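Local coordinates for protein alanine racemase 1 (Caldanaerobacter subterraneus subsp. tengcongensis MB4, PDB 4Y2W) that belongs to the alanine racemase family, whose members pair an N-terminal TIM-barrel domain with a C-terminal domain built largely of beta strands, at residues A[93-96]-A[97-101]; A[109-112]-A[113-116]. The protein carries 1 engineered substitution. One frame throughout, in Å; residues are numbered along the deposited sequence.

Contact 1. Residues A[93-96]-A[97-101]; sequences QLRQ and IVKHD
The carbonyl of Gln96 meets His100 twice, once through the backbone and once through the ring, where the short helix 94-99 ends. His100 N donates to Gln96 O at 3.0 Å with an N-H...O angle of 162°. His100 ND1 adds a weak bond to Gln96 O at 3.5 Å, the oxygen approaching the imidazole edge-on, close to the plane of the ring, so two donors of one residue grip a single acceptor. The Gln96 side chain bends at chi2 (-62°), which brings NE2 over one face of the Arg95 guanidinium, offset toward its rim.

Ile97 packs back against the preceding turn. Its chi1 of 57° sets CG1 between the backbone N and the carbonyl carbon and directs that branch at Leu94: CG1 lies 3.2 Å from Leu94 O, while CD1 reaches 3.5 Å from Leu94 CD2. The two apolar side chains run side by side and point the same way. Leu94 O also accepts a weak bond from Val98 N (3.4 Å).

Arg95 O takes the N-H of Lys99 at 3.0 Å, and the two long, exposed side chains run alongside each other, bringing Arg95 NH1 within 4.0 Å of Lys99 NZ; these like charges may repel. The Arg95 side chain also touches Glu118 of helix 109-121.

Helix 94-99 links barrel strands 83-85 and 103-106. Leu94, Ile97 and Val98 face helix 109-121, whereas His100 packs on Leu72 of helix 68-76. Near the start of the helix, Gln93 NE2 bonds to Asp4 O of the second subunit; beyond its end, Asp101 forms a salt bridge with Lys127 of strand 126-131.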
loop_
_atom_site.group_PDB
_atom_site.type_symbol
_atom_site.label_atom_id
_atom_site.label_comp_id
_atom_site.label_asym_id
_atom_site.label_seq_id
_atom_site.Cartn_x
_atom_site.Cartn_y
_atom_site.Cartn_z
ATOM N N GLN A 93 6.419 7.269 -23.753
ATOM C CA GLN A 93 5.922 8.354 -22.898
ATOM C C GLN A 93 6.796 9.611 -22.938
ATOM O O GLN A 93 6.693 10.466 -22.052
ATOM C CB GLN A 93 5.816 7.863 -21.451
ATOM C CG GLN A 93 4.952 6.625 -21.267
ATOM C CD GLN A 93 5.008 6.078 -19.853
ATOM O OE1 GLN A 93 5.066 6.835 -18.878
ATOM N NE2 GLN A 93 4.985 4.752 -19.731
ATOM N N LEU A 94 7.642 9.736 -23.959
ATOM C CA LEU A 94 8.609 10.833 -24.012
ATOM C C LEU A 94 7.969 12.179 -24.321
ATOM O O LEU A 94 8.515 13.218 -23.956
ATOM C CB LEU A 94 9.706 10.545 -25.040
ATOM C CG LEU A 94 10.763 9.518 -24.632
ATOM C CD1 LEU A 94 11.711 9.250 -25.795
ATOM C CD2 LEU A 94 11.540 9.979 -23.406
ATOM N N ARG A 95 6.820 12.163 -24.992
ATOM C CA ARG A 95 6.133 13.402 -25.350
ATOM C C ARG A 95 5.785 14.225 -24.111
ATOM O O ARG A 95 5.894 15.450 -24.116
ATOM C CB ARG A 95 4.864 13.101 -26.159
ATOM C CG ARG A 95 4.255 14.324 -26.834
ATOM C CD ARG A 95 3.137 13.950 -27.798
ATOM N NE ARG A 95 1.901 13.584 -27.103
ATOM C CZ ARG A 95 1.034 14.451 -26.573
ATOM N NH1 ARG A 95 1.247 15.764 -26.639
ATOM N NH2 ARG A 95 -0.059 13.998 -25.963
ATOM N N GLN A 96 5.398 13.535 -23.043
ATOM C CA GLN A 96 4.877 14.178 -21.841
ATOM C C GLN A 96 5.958 14.911 -21.047
ATOM O O GLN A 96 5.746 16.043 -20.603
ATOM C CB GLN A 96 4.185 13.138 -20.950
ATOM C CG GLN A 96 3.020 12.407 -21.611
ATOM C CD GLN A 96 1.890 13.343 -22.005
ATOM O OE1 GLN A 96 1.004 13.639 -21.202
ATOM N NE2 GLN A 96 1.916 13.812 -23.250
ATOM N N ILE A 97 7.107 14.266 -20.865
ATOM C CA ILE A 97 8.220 14.867 -20.115
ATOM C C ILE A 97 8.798 16.110 -20.800
ATOM O O ILE A 97 9.256 17.040 -20.129
ATOM C CB ILE A 97 9.355 13.856 -19.821
ATOM C CG1 ILE A 97 9.907 13.236 -21.112
ATOM C CG2 ILE A 97 8.858 12.771 -18.876
ATOM C CD1 ILE A 97 11.160 12.418 -20.903
ATOM N N VAL A 98 8.773 16.120 -22.129
ATOM C CA VAL A 98 9.204 17.282 -22.901
ATOM C C VAL A 98 8.156 18.393 -22.815
ATOM O O VAL A 98 8.500 19.570 -22.676
ATOM C CB VAL A 98 9.450 16.917 -24.381
ATOM C CG1 VAL A 98 9.755 18.161 -25.206
ATOM C CG2 VAL A 98 10.590 15.913 -24.497
ATOM N N LYS A 99 6.882 18.008 -22.892
ATOM C CA LYS A 99 5.771 18.960 -22.873
ATOM C C LYS A 99 5.698 19.731 -21.558
ATOM O O LYS A 99 5.557 20.956 -21.557
ATOM C CB LYS A 99 4.446 18.230 -23.123
ATOM C CG LYS A 99 3.256 19.142 -23.375
ATOM C CD LYS A 99 2.027 18.331 -23.758
ATOM C CE LYS A 99 0.827 19.220 -24.043
ATOM N NZ LYS A 99 -0.431 18.429 -24.162
ATOM N N HIS A 100 5.807 19.013 -20.446
ATOM C CA HIS A 100 5.664 19.618 -19.123
ATOM C C HIS A 100 7.012 19.934 -18.466
ATOM O O HIS A 100 7.076 20.218 -17.267
ATOM C CB HIS A 100 4.796 18.720 -18.233
ATOM C CG HIS A 100 3.374 18.619 -18.696
ATOM N ND1 HIS A 100 2.874 17.504 -19.332
ATOM C CD2 HIS A 100 2.352 19.506 -18.634
ATOM C CE1 HIS A 100 1.602 17.700 -19.629
ATOM N NE2 HIS A 100 1.261 18.908 -19.216
ATOM N N ASP A 101 8.079 19.891 -19.262
ATOM C CA ASP A 101 9.393 20.375 -18.852
ATOM C C ASP A 101 9.891 19.657 -17.596
ATOM O O ASP A 101 10.058 20.261 -16.533
ATOM C CB ASP A 101 9.350 21.899 -18.654
ATOM C CG ASP A 101 10.728 22.509 -18.506
ATOM O OD1 ASP A 101 11.679 21.987 -19.126
ATOM O OD2 ASP A 101 10.861 23.514 -17.770
#

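Contact 2. Residues A[109-112]-A[113-116]; sequences IKYA and KELE
Ile109 O accepts the N-H of Lys113 at 3.0 Å, the first of four successive backbone bonds that satisfy the carbonyls of 109-112. Glu114 N donates to Lys110 O at 3.2 Å, Leu115 N to Tyr111 O at 2.9 Å and Glu116 N to Ala112 O at 2.8 Å; with N-H...O angles of 155 to 163°, this is regular alpha helix. Ile109 N and Tyr111 N have weak bonds to Glu150 OE1 and Asp108 OD2, and Leu115 O accepts from Ser119 OG.

The side chains are paired less tightly. Lys110 and Glu114 cross obliquely, Glu114 OE1 lying 3.6 Å from Lys110 CE. Glu114 OE1 is 4.3 Å from Lys110 NZ, beyond salt-bridge range, though the opposite charges probably still attract. Lys113 lays its chain over the preceding turn, CE coming 4.0 Å from Ile109 CG1; the bend at chi4 (-60°) turns the ammonium off that line, and NZ forms a salt bridge with Glu153 of helix 144-155. Tyr111 OH is satisfied by Thr89 O, while Glu114 OE2 sits at the ring edge.

Helix 109-121 is the helix of the beta-alpha-beta crossover between parallel strands 103-106 and 126-131, the repeating element of a TIM barrel.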
loop_
_atom_site.group_PDB
_atom_site.type_symbol
_atom_site.label_atom_id
_atom_site.label_comp_id
_atom_site.label_asym_id
_atom_site.label_seq_id
_atom_site.Cartn_x
_atom_site.Cartn_y
_atom_site.Cartn_z
ATOM N N ILE A 109 23.577 6.662 -24.763
ATOM C CA ILE A 109 23.462 7.603 -25.883
ATOM C C ILE A 109 22.205 7.388 -26.730
ATOM O O ILE A 109 21.616 8.351 -27.220
ATOM C CB ILE A 109 24.726 7.562 -26.790
ATOM C CG1 ILE A 109 24.775 8.775 -27.731
ATOM C CG2 ILE A 109 24.804 6.266 -27.594
ATOM C CD1 ILE A 109 24.843 10.109 -27.018
ATOM N N LYS A 110 21.797 6.134 -26.903
ATOM C CA LYS A 110 20.636 5.825 -27.732
ATOM C C LYS A 110 19.381 6.475 -27.165
ATOM O O LYS A 110 18.550 6.987 -27.914
ATOM C CB LYS A 110 20.436 4.314 -27.843
ATOM C CG LYS A 110 19.409 3.909 -28.888
ATOM C CD LYS A 110 19.046 2.438 -28.776
ATOM C CE LYS A 110 17.990 2.054 -29.801
ATOM N NZ LYS A 110 17.386 0.727 -29.502
ATOM N N TYR A 111 19.259 6.452 -25.840
ATOM C CA TYR A 111 18.130 7.064 -25.142
ATOM C C TYR A 111 18.168 8.590 -25.261
ATOM O O TYR A 111 17.142 9.225 -25.501
ATOM C CB TYR A 111 18.127 6.624 -23.670
ATOM C CG TYR A 111 16.936 7.097 -22.855
ATOM C CD1 TYR A 111 15.634 6.761 -23.221
ATOM C CD2 TYR A 111 17.114 7.874 -21.713
ATOM C CE1 TYR A 111 14.547 7.191 -22.476
ATOM C CE2 TYR A 111 16.035 8.305 -20.963
ATOM C CZ TYR A 111 14.754 7.962 -21.347
ATOM O OH TYR A 111 13.683 8.395 -20.599
ATOM N N ALA A 112 19.356 9.168 -25.106
ATOM C CA ALA A 112 19.545 10.612 -25.257
ATOM C C ALA A 112 19.114 11.106 -26.637
ATOM O O ALA A 112 18.489 12.157 -26.750
ATOM C CB ALA A 112 20.998 10.980 -25.002
ATOM N N LYS A 113 19.457 10.346 -27.675
ATOM C CA LYS A 113 19.049 10.660 -29.050
ATOM C C LYS A 113 17.531 10.655 -29.202
ATOM O O LYS A 113 16.959 11.579 -29.782
ATOM C CB LYS A 113 19.651 9.658 -30.043
ATOM C CG LYS A 113 21.148 9.802 -30.279
ATOM C CD LYS A 113 21.634 8.788 -31.308
ATOM C CE LYS A 113 23.152 8.765 -31.428
ATOM N NZ LYS A 113 23.716 10.083 -31.837
ATOM N N GLU A 114 16.894 9.604 -28.688
ATOM C CA GLU A 114 15.432 9.472 -28.724
ATOM C C GLU A 114 14.744 10.612 -27.979
ATOM O O GLU A 114 13.684 11.083 -28.397
ATOM C CB GLU A 114 14.993 8.126 -28.133
ATOM C CG GLU A 114 15.335 6.920 -28.998
ATOM C CD GLU A 114 15.150 5.595 -28.273
ATOM O OE1 GLU A 114 15.755 4.590 -28.707
ATOM O OE2 GLU A 114 14.407 5.548 -27.270
ATOM N N LEU A 115 15.342 11.054 -26.877
ATOM C CA LEU A 115 14.826 12.208 -26.148
ATOM C C LEU A 115 15.011 13.487 -26.961
ATOM O O LEU A 115 14.081 14.284 -27.079
ATOM C CB LEU A 115 15.499 12.341 -24.776
ATOM C CG LEU A 115 15.052 13.515 -23.889
ATOM C CD1 LEU A 115 13.537 13.577 -23.736
ATOM C CD2 LEU A 115 15.718 13.428 -22.524
ATOM N N GLU A 116 16.208 13.672 -27.522
ATOM C CA GLU A 116 16.520 14.855 -28.337
ATOM C C GLU A 116 15.526 14.989 -29.486
ATOM O O GLU A 116 15.003 16.074 -29.734
ATOM C CB GLU A 116 17.949 14.786 -28.898
ATOM C CG GLU A 116 18.464 16.118 -29.442
ATOM C CD GLU A 116 19.644 15.994 -30.398
ATOM O OE1 GLU A 116 19.938 14.880 -30.880
ATOM O OE2 GLU A 116 20.282 17.031 -30.679
#

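How the contacts relate
Contact 1 precedes contact 2 along the chain, with strand 103-106 between them, and their centres lie about 14 Å apart. They belong to consecutive beta-alpha-beta units on strands 83-85, 103-106 and 126-131, the third to fifth of the eight-stranded barrel, and so share the central strand. Their helices, 94-99 and 109-121, pack directly: Leu94 CD1 approaches Glu114 O at 3.7 Å, Val98 CG2 lies 3.8 Å from Leu115 CD1, and Ile97 CD1 reaches the same Leu115 CD1 at 3.9 Å. Two neighbouring helices of the outer layer of the TIM barrel are thereby joined through a largely apolar seam, while the charged residues Arg95, Lys99, Lys110 and Lys113 remain exposed.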